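Long-range contacts in single-stranded DNA-binding protein (PDB 5ODK), which probably binds single-stranded DNA through an OB fold, as a phage-encoded protein associated with DNA replication: residues Asn27-Leu35 with Val169-Glu180; Pro47-Lys57 with Gly107-Arg118. All blocks are in the same frame, centred on the assembly; numbering follows the deposited sequence. Where two conformers were deposited one is given.

From the N terminus the chain first enters 27-35, whose strand 28-34 pairs antiparallel with the next one, 49-56. Strand 49-56 then waits through about fifty residues, including helix 61-76, until 107-118 returns alongside it and closes contact 2. Only after strand 144-156 does the end of strand 159-173, with the tail beyond it, come back to 27-35 and close contact 1. The smaller loop therefore lies wholly within the larger one, and the two do not cross. Contact 1 ties the C-terminal segment to 27-35, contact 2 pairs 49-56 with 108-115, and the pairing of 28-34 with 49-56 joins them: Arg29 O is 2.7 Å from Leu54 N, a probable hydrogen bond.

Contact 1 of 2, residues Asn27-Leu35 with Val169-Glu180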
loop_
_atom_site.group_PDB
_atom_site.type_symbol
_atom_site.label_atom_id
_atom_site.label_comp_id
_atom_site.label_asym_id
_atom_site.label_seq_id
_atom_site.Cartn_x
_atom_site.Cartn_y
_atom_site.Cartn_z
ATOM N N ASN A 27 -5.767 5.644 6.820
ATOM C CA ASN A 27 -7.195 5.806 6.568
ATOM C C ASN A 27 -7.536 5.663 5.090
ATOM O O ASN A 27 -8.012 6.591 4.418
ATOM C CB ASN A 27 -7.656 7.122 7.178
ATOM C CG ASN A 27 -7.287 7.227 8.637
ATOM O OD1 ASN A 27 -7.625 6.306 9.424
ATOM N ND2 ASN A 27 -6.545 8.278 9.007
ATOM N N VAL A 28 -7.281 4.458 4.615
ATOM C CA VAL A 28 -7.544 4.051 3.228
ATOM C C VAL A 28 -8.426 2.809 3.263
ATOM O O VAL A 28 -8.422 2.075 4.268
ATOM C CB VAL A 28 -6.253 3.820 2.445
ATOM C CG1 VAL A 28 -5.462 5.115 2.377
ATOM C CG2 VAL A 28 -5.423 2.693 3.046
ATOM N N ARG A 29 -9.174 2.565 2.192
ATOM C CA ARG A 29 -10.053 1.407 2.187
ATOM C C ARG A 29 -9.345 0.255 1.509
ATOM O O ARG A 29 -8.743 0.403 0.466
ATOM C CB ARG A 29 -11.383 1.744 1.494
ATOM C CG ARG A 29 -12.553 0.859 1.845
ATOM C CD ARG A 29 -13.860 1.461 1.356
ATOM N NE ARG A 29 -14.954 0.605 1.734
ATOM C CZ ARG A 29 -16.178 0.727 1.286
ATOM N NH1 ARG A 29 -16.499 1.692 0.434
ATOM N NH2 ARG A 29 -17.088 -0.137 1.679
ATOM N N CYS A 30 -9.403 -0.923 2.097
ATOM C CA CYS A 30 -8.713 -2.007 1.464
ATOM C C CYS A 30 -9.594 -2.850 0.567
ATOM O O CYS A 30 -10.821 -2.895 0.690
ATOM C CB CYS A 30 -7.984 -2.894 2.437
ATOM S SG CYS A 30 -8.972 -4.112 3.215
ATOM N N SER A 31 -8.906 -3.543 -0.328
ATOM C CA SER A 31 -9.515 -4.380 -1.327
ATOM C C SER A 31 -8.576 -5.585 -1.557
ATOM O O SER A 31 -7.361 -5.480 -1.445
ATOM C CB SER A 31 -9.650 -3.490 -2.554
ATOM O OG SER A 31 -10.117 -4.191 -3.643
ATOM N N TYR A 32 -9.165 -6.738 -1.862
ATOM C CA TYR A 32 -8.400 -7.933 -2.211
ATOM C C TYR A 32 -7.281 -8.250 -1.214
ATOM O O TYR A 32 -6.156 -8.547 -1.597
ATOM C CB TYR A 32 -7.841 -7.835 -3.635
ATOM C CG TYR A 32 -8.872 -7.565 -4.681
ATOM C CD1 TYR A 32 -9.834 -8.503 -4.983
ATOM C CD2 TYR A 32 -8.867 -6.372 -5.393
ATOM C CE1 TYR A 32 -10.784 -8.267 -5.961
ATOM C CE2 TYR A 32 -9.814 -6.126 -6.364
ATOM C CZ TYR A 32 -10.778 -7.073 -6.635
ATOM O OH TYR A 32 -11.734 -6.873 -7.611
ATOM N N PRO A 33 -7.598 -8.254 0.104
ATOM C CA PRO A 33 -6.544 -8.607 1.048
ATOM C C PRO A 33 -6.122 -10.074 0.958
ATOM O O PRO A 33 -6.992 -10.967 0.892
ATOM C CB PRO A 33 -7.168 -8.344 2.411
ATOM C CG PRO A 33 -8.642 -8.536 2.170
ATOM C CD PRO A 33 -8.852 -7.959 0.784
ATOM N N HIS A 34 -4.812 -10.279 0.945
ATOM C CA HIS A 34 -4.171 -11.599 1.073
ATOM C C HIS A 34 -3.070 -11.466 2.076
ATOM O O HIS A 34 -1.903 -11.366 1.764
ATOM C CB HIS A 34 -3.690 -12.117 -0.260
ATOM C CG HIS A 34 -4.795 -12.421 -1.204
ATOM N ND1 HIS A 34 -5.622 -13.519 -1.051
ATOM C CD2 HIS A 34 -5.265 -11.741 -2.263
ATOM C CE1 HIS A 34 -6.529 -13.526 -2.010
ATOM N NE2 HIS A 34 -6.327 -12.460 -2.770
ATOM N N LEU A 35 -3.507 -11.432 3.331
ATOM C CA LEU A 35 -2.645 -11.226 4.494
ATOM C C LEU A 35 -2.503 -12.474 5.353
ATOM O O LEU A 35 -1.628 -12.544 6.215
ATOM C CB LEU A 35 -3.173 -10.102 5.358
ATOM C CG LEU A 35 -3.395 -8.767 4.664
ATOM C CD1 LEU A 35 -3.963 -7.757 5.644
ATOM C CD2 LEU A 35 -2.137 -8.219 4.006
ATOM N N VAL A 169 -0.107 -3.668 7.973
ATOM C CA VAL A 169 -1.491 -3.272 7.803
ATOM C C VAL A 169 -2.118 -3.205 9.183
ATOM O O VAL A 169 -2.021 -4.180 9.933
ATOM C CB VAL A 169 -2.278 -4.233 6.928
ATOM C CG1 VAL A 169 -3.707 -3.759 6.742
ATOM C CG2 VAL A 169 -1.595 -4.392 5.572
ATOM N N LEU A 170 -2.766 -2.103 9.501
ATOM C CA LEU A 170 -3.453 -1.825 10.768
ATOM C C LEU A 170 -4.925 -1.603 10.477
ATOM O O LEU A 170 -5.272 -0.716 9.709
ATOM C CB LEU A 170 -2.882 -0.565 11.423
ATOM C CG LEU A 170 -3.664 0.083 12.568
ATOM C CD1 LEU A 170 -3.774 -0.829 13.775
ATOM C CD2 LEU A 170 -3.097 1.438 12.960
ATOM N N LYS A 171 -5.801 -2.388 11.113
ATOM C CA LYS A 171 -7.218 -2.164 10.982
ATOM C C LYS A 171 -7.610 -0.852 11.666
ATOM O O LYS A 171 -7.201 -0.600 12.790
ATOM C CB LYS A 171 -8.017 -3.307 11.571
ATOM C CG LYS A 171 -9.496 -3.094 11.350
ATOM C CD LYS A 171 -10.284 -4.274 11.216
ATOM C CE LYS A 171 -11.726 -3.948 10.880
ATOM N NZ LYS A 171 -12.433 -5.128 11.372
ATOM N N ARG A 172 -8.389 -0.032 10.960
ATOM C CA ARG A 172 -8.864 1.241 11.463
ATOM C C ARG A 172 -10.361 1.323 11.689
ATOM O O ARG A 172 -10.776 1.887 12.702
ATOM C CB ARG A 172 -8.448 2.359 10.508
ATOM C CG ARG A 172 -6.962 2.635 10.463
ATOM C CD ARG A 172 -6.436 3.319 11.695
ATOM N NE ARG A 172 -6.907 4.698 11.715
ATOM C CZ ARG A 172 -6.911 5.492 12.766
ATOM N NH1 ARG A 172 -6.473 5.066 13.954
ATOM N NH2 ARG A 172 -7.369 6.720 12.608
ATOM N N LYS A 173 -11.171 0.859 10.748
ATOM C CA LYS A 173 -12.627 0.991 10.860
ATOM C C LYS A 173 -13.324 -0.075 10.052
ATOM O O LYS A 173 -12.833 -0.464 9.004
ATOM C CB LYS A 173 -13.063 2.354 10.312
ATOM C CG LYS A 173 -14.424 2.854 10.760
ATOM C CD LYS A 173 -14.702 4.269 10.251
ATOM C CE LYS A 173 -14.468 4.396 8.747
ATOM N NZ LYS A 173 -15.258 5.458 8.075
ATOM N N ASP A 174 -14.463 -0.555 10.553
ATOM C CA ASP A 174 -15.315 -1.420 9.772
ATOM C C ASP A 174 -16.138 -0.603 8.776
ATOM O O ASP A 174 -16.444 0.571 9.009
ATOM C CB ASP A 174 -16.232 -2.219 10.693
ATOM C CG ASP A 174 -15.470 -3.312 11.442
ATOM O OD1 ASP A 174 -14.903 -4.195 10.750
ATOM O OD2 ASP A 174 -15.421 -3.246 12.691
ATOM N N ASP A 175 -16.491 -1.244 7.670
ATOM C CA ASP A 175 -17.393 -0.652 6.670
ATOM C C ASP A 175 -17.994 -1.798 5.855
ATOM O O ASP A 175 -17.718 -2.969 6.118
ATOM C CB ASP A 175 -16.613 0.375 5.809
ATOM C CG ASP A 175 -17.484 1.377 5.059
ATOM O OD1 ASP A 175 -18.719 1.248 5.044
ATOM O OD2 ASP A 175 -16.843 2.280 4.454
ATOM N N GLU A 176 -18.861 -1.478 4.913
ATOM C CA GLU A 176 -19.519 -2.486 4.096
ATOM C C GLU A 176 -18.495 -3.336 3.341
ATOM O O GLU A 176 -17.621 -2.777 2.683
ATOM C CB GLU A 176 -20.505 -1.831 3.114
ATOM C CG GLU A 176 -21.321 -2.804 2.258
ATOM C CD GLU A 176 -22.359 -3.600 3.025
ATOM O OE1 GLU A 176 -22.797 -3.155 4.113
ATOM O OE2 GLU A 176 -22.751 -4.681 2.519
ATOM N N PRO A 177 -18.580 -4.675 3.456
ATOM C CA PRO A 177 -17.656 -5.507 2.673
ATOM C C PRO A 177 -17.874 -5.404 1.173
ATOM O O PRO A 177 -19.004 -5.332 0.708
ATOM C CB PRO A 177 -17.949 -6.942 3.155
ATOM C CG PRO A 177 -18.637 -6.765 4.446
ATOM C CD PRO A 177 -19.421 -5.495 4.343
ATOM N N PHE A 178 -16.779 -5.420 0.425
ATOM C CA PHE A 178 -16.895 -5.497 -1.027
ATOM C C PHE A 178 -17.330 -6.907 -1.469
ATOM O O PHE A 178 -17.880 -7.044 -2.548
ATOM C CB PHE A 178 -15.575 -5.088 -1.702
ATOM C CG PHE A 178 -15.172 -3.639 -1.501
ATOM C CD1 PHE A 178 -16.084 -2.597 -1.586
ATOM C CD2 PHE A 178 -13.819 -3.317 -1.337
ATOM C CE1 PHE A 178 -15.672 -1.281 -1.436
ATOM C CE2 PHE A 178 -13.405 -2.013 -1.228
ATOM C CZ PHE A 178 -14.340 -0.986 -1.238
ATOM N N GLY A 179 -17.075 -7.946 -0.672
ATOM C CA GLY A 179 -17.481 -9.332 -1.054
ATOM C C GLY A 179 -16.687 -9.909 -2.210
ATOM O O GLY A 179 -17.223 -10.567 -3.131
ATOM N N GLU A 180 -15.394 -9.644 -2.156
ATOM C CA GLU A 180 -14.426 -10.165 -3.093
ATOM C C GLU A 180 -14.105 -11.607 -2.649
ATOM O O GLU A 180 -13.743 -12.437 -3.469
ATOM C CB GLU A 180 -13.187 -9.253 -3.081
ATOM C CG GLU A 180 -13.496 -7.767 -3.424
ATOM C CD GLU A 180 -12.497 -6.757 -2.896
ATOM O OE1 GLU A 180 -11.902 -6.988 -1.846
ATOM O OE2 GLU A 180 -12.345 -5.698 -3.555
#
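Glu180, the last residue of this C-terminally truncated construct, meets 27-35 through both carboxylate oxygens. The main hold is an almost straight hydrogen bond from Tyr32 N to OE1 (2.7 Å, 176°), arriving from above the carboxylate plane; in the conformer given, Ser31 OG also donates to OE2 at 2.7 Å. The carboxylate lies nearly flat over one face of the Tyr32 ring, the planes 12° apart. Elsewhere, Arg172 grips Asn27 OD1 side-on: NE (2.9 Å) and NH2 (3.2 Å) converge on that one oxygen, close to the guanidinium plane. This pair joins the end of strand 159-173 to the corner before strand 28-34 of the OB-fold sheet, whereas the tail proper, Asp175 to Glu180, is held by Arg29, Ser31 and Tyr32. The Arg29 guanidinium, on a chain extended from CG to NE, lies between two residues. Asp175 stacks on one face, its OD2 positioned by a hydrogen bond from Trp144 NE1 and making a long, charge-only salt bridge; Phe178 is tilted by 41° against the opposite face, CE1 3.4 Å from Arg29 CZ. At the edge NH2 bonds to Glu176 O (2.9 Å), and NE is held by Gly142 O. Between aliphatic side chains, Leu35 CD1 meets Val169 CB at 4.1 Å.

Contact 2 of 2, residues Pro47-Lys57 with Gly107-Arg118; sequences PKYSITLLMPK and GMWVISARESTR
Met55 and Trp109 face each other as a hydrogen-bonded antiparallel pair, with Met55 N to Trp109 O at 2.8 Å and a nearly straight N-H (175°). On their face of the sheet the packing is close: Met55 CE lies 3.8 Å from Trp109 CD1 and also reaches Ile111 CD1, while Leu53 and Ile111 meet through their CB atoms. Ile51 and Ala113 continue this buried face toward Leu166 of strand 159-173. Eight backbone hydrogen bonds establish the two strands as a continuous antiparallel ladder in the OB-fold sheet, their directions 155° apart; Lys57 N to Gly107 O adds one just beyond. On the other face, Val110 packs against Thr52 (CG1 to CG2, 3.6 Å) and Leu54 (CG2 to CD2, 3.9 Å), but farther along Ser112 and Arg114 are exposed to solvent. A ring lies at each end. Lys57, extended beyond CG, lies over Trp109: CG is 3.7 Å from the five-membered centroid, and NZ makes a cation-pi contact while bridging to Asp94 and Asp96. Trp109 NE1 donates to an in-plane water that also bonds Lys57 O. At the opposite end Arg118 CA sits 3.6 Å from the Tyr49 ring centroid, 11° off the normal, and in the conformer given a water links Ser116 OG and Lys48 NZ.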
loop_
_atom_site.group_PDB
_atom_site.type_symbol
_atom_site.label_atom_id
_atom_site.label_comp_id
_atom_site.label_asym_id
_atom_site.label_seq_id
_atom_site.Cartn_x
_atom_site.Cartn_y
_atom_site.Cartn_z
ATOM N N PRO A 47 5.657 -17.326 -3.348
ATOM C CA PRO A 47 4.277 -16.961 -3.016
ATOM C C PRO A 47 4.213 -15.533 -2.448
ATOM O O PRO A 47 5.201 -15.091 -1.852
ATOM C CB PRO A 47 3.860 -18.010 -1.969
ATOM C CG PRO A 47 4.954 -19.011 -1.885
ATOM C CD PRO A 47 6.191 -18.394 -2.482
ATOM N N LYS A 48 3.096 -14.806 -2.609
ATOM C CA LYS A 48 3.013 -13.441 -2.091
ATOM C C LYS A 48 1.764 -13.107 -1.251
ATOM O O LYS A 48 0.646 -13.505 -1.510
ATOM C CB LYS A 48 3.070 -12.389 -3.204
ATOM C CG LYS A 48 4.252 -12.501 -4.156
ATOM C CD LYS A 48 5.458 -11.710 -3.725
ATOM C CE LYS A 48 6.481 -11.686 -4.855
ATOM N NZ LYS A 48 7.818 -11.206 -4.410
ATOM N N TYR A 49 2.022 -12.297 -0.263
ATOM C CA TYR A 49 0.997 -11.543 0.459
ATOM C C TYR A 49 0.703 -10.259 -0.339
ATOM O O TYR A 49 1.600 -9.737 -0.999
ATOM C CB TYR A 49 1.510 -11.210 1.843
ATOM C CG TYR A 49 1.839 -12.431 2.666
ATOM C CD1 TYR A 49 3.075 -13.010 2.631
ATOM C CD2 TYR A 49 0.883 -13.012 3.479
ATOM C CE1 TYR A 49 3.370 -14.156 3.369
ATOM C CE2 TYR A 49 1.168 -14.143 4.234
ATOM C CZ TYR A 49 2.412 -14.713 4.174
ATOM O OH TYR A 49 2.685 -15.812 4.946
ATOM N N SER A 50 -0.513 -9.759 -0.266
ATOM C CA SER A 50 -0.843 -8.566 -1.043
ATOM C C SER A 50 -2.055 -7.829 -0.486
ATOM O O SER A 50 -2.838 -8.404 0.290
ATOM C CB SER A 50 -1.053 -8.939 -2.509
ATOM O OG SER A 50 -2.179 -9.756 -2.639
ATOM N N ILE A 51 -2.241 -6.603 -0.934
ATOM C CA ILE A 51 -3.434 -5.852 -0.673
ATOM C C ILE A 51 -3.532 -4.740 -1.723
ATOM O O ILE A 51 -2.491 -4.318 -2.276
ATOM C CB ILE A 51 -3.406 -5.250 0.772
ATOM C CG1 ILE A 51 -4.793 -4.892 1.284
ATOM C CG2 ILE A 51 -2.445 -4.063 0.825
ATOM C CD1 ILE A 51 -4.807 -4.700 2.803
ATOM N N THR A 52 -4.757 -4.286 -1.970
ATOM C CA THR A 52 -5.001 -3.070 -2.707
ATOM C C THR A 52 -5.532 -2.043 -1.700
ATOM O O THR A 52 -6.365 -2.356 -0.845
ATOM C CB THR A 52 -5.982 -3.324 -3.861
ATOM O OG1 THR A 52 -5.341 -4.170 -4.819
ATOM C CG2 THR A 52 -6.383 -1.999 -4.523
ATOM N N LEU A 53 -5.051 -0.814 -1.823
ATOM C CA LEU A 53 -5.447 0.295 -0.947
ATOM C C LEU A 53 -6.118 1.343 -1.798
ATOM O O LEU A 53 -5.556 1.779 -2.816
ATOM C CB LEU A 53 -4.245 0.861 -0.224
ATOM C CG LEU A 53 -3.403 -0.148 0.553
ATOM C CD1 LEU A 53 -2.139 0.507 1.058
ATOM C CD2 LEU A 53 -4.146 -0.790 1.724
ATOM N N LEU A 54 -7.334 1.734 -1.423
ATOM C CA LEU A 54 -8.086 2.747 -2.106
ATOM C C LEU A 54 -7.981 4.008 -1.284
ATOM O O LEU A 54 -8.504 4.098 -0.159
ATOM C CB LEU A 54 -9.521 2.287 -2.244
ATOM C CG LEU A 54 -9.705 0.976 -2.976
ATOM C CD1 LEU A 54 -11.160 0.583 -2.958
ATOM C CD2 LEU A 54 -9.170 1.017 -4.405
ATOM N N MET A 55 -7.254 4.995 -1.815
ATOM C CA MET A 55 -6.888 6.162 -1.042
ATOM C C MET A 55 -7.695 7.369 -1.544
ATOM O O MET A 55 -7.474 7.839 -2.661
ATOM C CB MET A 55 -5.380 6.372 -1.174
ATOM C CG MET A 55 -4.862 7.511 -0.371
ATOM S SD MET A 55 -3.064 7.468 -0.255
ATOM C CE MET A 55 -2.603 8.093 -1.851
ATOM N N PRO A 56 -8.655 7.892 -0.739
ATOM C CA PRO A 56 -9.475 9.030 -1.213
ATOM C C PRO A 56 -8.637 10.237 -1.604
ATOM O O PRO A 56 -7.834 10.752 -0.824
ATOM C CB PRO A 56 -10.380 9.315 -0.034
ATOM C CG PRO A 56 -10.547 7.978 0.631
ATOM C CD PRO A 56 -9.189 7.327 0.514
ATOM N N LYS A 57 -8.824 10.676 -2.839
ATOM C CA LYS A 57 -8.012 11.784 -3.361
ATOM C C LYS A 57 -8.162 13.060 -2.550
ATOM O O LYS A 57 -7.177 13.764 -2.325
ATOM C CB LYS A 57 -8.388 12.079 -4.806
ATOM C CG LYS A 57 -8.056 10.976 -5.797
ATOM C CD LYS A 57 -8.439 11.375 -7.203
ATOM C CE LYS A 57 -7.995 10.384 -8.267
ATOM N NZ LYS A 57 -8.491 10.816 -9.596
ATOM N N GLY A 107 -12.952 8.447 -7.286
ATOM C CA GLY A 107 -12.332 9.403 -6.385
ATOM C C GLY A 107 -11.196 8.844 -5.563
ATOM O O GLY A 107 -10.840 9.418 -4.545
ATOM N N MET A 108 -10.579 7.762 -6.043
ATOM C CA MET A 108 -9.493 7.102 -5.324
ATOM C C MET A 108 -8.201 7.041 -6.114
ATOM O O MET A 108 -8.247 6.883 -7.336
ATOM C CB MET A 108 -9.856 5.635 -5.002
ATOM C CG MET A 108 -11.121 5.417 -4.227
ATOM S SD MET A 108 -10.936 5.941 -2.514
ATOM C CE MET A 108 -12.256 5.072 -1.699
ATOM N N TRP A 109 -7.071 7.124 -5.410
ATOM C CA TRP A 109 -5.818 6.560 -5.883
ATOM C C TRP A 109 -5.837 5.084 -5.507
ATOM O O TRP A 109 -6.288 4.734 -4.412
ATOM C CB TRP A 109 -4.593 7.234 -5.252
ATOM C CG TRP A 109 -4.540 8.722 -5.507
ATOM C CD1 TRP A 109 -4.712 9.740 -4.572
ATOM C CD2 TRP A 109 -4.371 9.342 -6.737
ATOM N NE1 TRP A 109 -4.625 10.938 -5.169
ATOM C CE2 TRP A 109 -4.418 10.739 -6.512
ATOM C CE3 TRP A 109 -4.146 8.871 -8.029
ATOM C CZ2 TRP A 109 -4.280 11.670 -7.539
ATOM C CZ3 TRP A 109 -4.024 9.779 -9.046
ATOM C CH2 TRP A 109 -4.079 11.172 -8.805
ATOM N N VAL A 110 -5.341 4.221 -6.400
ATOM C CA VAL A 110 -5.372 2.762 -6.182
ATOM C C VAL A 110 -3.946 2.318 -6.050
ATOM O O VAL A 110 -3.176 2.394 -7.008
ATOM C CB VAL A 110 -6.086 2.033 -7.340
ATOM C CG1 VAL A 110 -6.157 0.533 -7.087
ATOM C CG2 VAL A 110 -7.478 2.632 -7.542
ATOM N N ILE A 111 -3.590 1.798 -4.869
ATOM C CA ILE A 111 -2.248 1.342 -4.591
ATOM C C ILE A 111 -2.241 -0.175 -4.481
ATOM O O ILE A 111 -3.055 -0.750 -3.732
ATOM C CB ILE A 111 -1.725 1.964 -3.288
ATOM C CG1 ILE A 111 -1.465 3.466 -3.469
ATOM C CG2 ILE A 111 -0.505 1.242 -2.763
ATOM C CD1 ILE A 111 -1.291 4.208 -2.167
ATOM N N SER A 112 -1.301 -0.827 -5.166
ATOM C CA SER A 112 -1.096 -2.259 -5.027
ATOM C C SER A 112 0.222 -2.503 -4.350
ATOM O O SER A 112 1.248 -1.961 -4.750
ATOM C CB SER A 112 -1.054 -2.871 -6.416
ATOM O OG SER A 112 -2.226 -2.527 -7.108
ATOM N N ALA A 113 0.208 -3.307 -3.288
ATOM C CA ALA A 113 1.431 -3.604 -2.533
ATOM C C ALA A 113 1.470 -5.098 -2.283
ATOM O O ALA A 113 0.431 -5.732 -2.040
ATOM C CB ALA A 113 1.475 -2.798 -1.247
ATOM N N ARG A 114 2.667 -5.665 -2.297
ATOM C CA ARG A 114 2.861 -7.112 -2.139
ATOM C C ARG A 114 4.121 -7.378 -1.347
ATOM O O ARG A 114 4.997 -6.511 -1.192
ATOM C CB ARG A 114 2.954 -7.807 -3.500
ATOM C CG ARG A 114 1.831 -7.575 -4.497
ATOM C CD ARG A 114 2.244 -7.982 -5.909
ATOM N NE ARG A 114 2.325 -9.414 -6.092
ATOM C CZ ARG A 114 2.889 -10.025 -7.144
ATOM N NH1 ARG A 114 3.481 -9.336 -8.119
ATOM N NH2 ARG A 114 2.883 -11.351 -7.208
ATOM N N GLU A 115 4.259 -8.594 -0.829
ATOM C CA GLU A 115 5.501 -9.008 -0.205
ATOM C C GLU A 115 5.556 -10.534 -0.154
ATOM O O GLU A 115 4.529 -11.188 -0.157
ATOM C CB GLU A 115 5.679 -8.378 1.199
ATOM C CG GLU A 115 6.885 -7.451 1.336
ATOM C CD GLU A 115 8.226 -8.101 1.517
ATOM O OE1 GLU A 115 8.314 -9.342 1.432
ATOM O OE2 GLU A 115 9.217 -7.397 1.802
ATOM N N SER A 116 6.767 -11.077 -0.107
ATOM C CA SER A 116 6.907 -12.526 0.038
ATOM C C SER A 116 6.880 -12.988 1.474
ATOM O O SER A 116 6.700 -14.151 1.710
ATOM C CB SER A 116 8.166 -13.026 -0.645
ATOM O OG SER A 116 9.303 -12.394 -0.105
ATOM N N THR A 117 7.036 -12.087 2.415
ATOM C CA THR A 117 6.881 -12.427 3.815
ATOM C C THR A 117 5.712 -11.693 4.433
ATOM O O THR A 117 5.349 -10.613 3.977
ATOM C CB THR A 117 8.184 -12.212 4.541
ATOM O OG1 THR A 117 8.155 -12.955 5.758
ATOM C CG2 THR A 117 8.467 -10.771 4.804
ATOM N N ARG A 118 5.075 -12.263 5.468
ATOM C CA ARG A 118 3.857 -11.683 5.979
ATOM C C ARG A 118 4.132 -10.302 6.594
ATOM O O ARG A 118 5.008 -10.163 7.442
ATOM C CB ARG A 118 3.228 -12.601 7.048
ATOM C CG ARG A 118 1.839 -12.129 7.498
ATOM C CD ARG A 118 1.521 -12.410 9.001
ATOM N NE ARG A 118 2.358 -11.642 9.957
ATOM C CZ ARG A 118 2.704 -12.042 11.172
ATOM N NH1 ARG A 118 2.118 -13.103 11.741
ATOM N NH2 ARG A 118 3.553 -11.307 11.893
HETATM O O HOH W 1 9.094 -9.981 -2.008
HETATM O O HOH W 2 -4.965 13.483 -4.005
#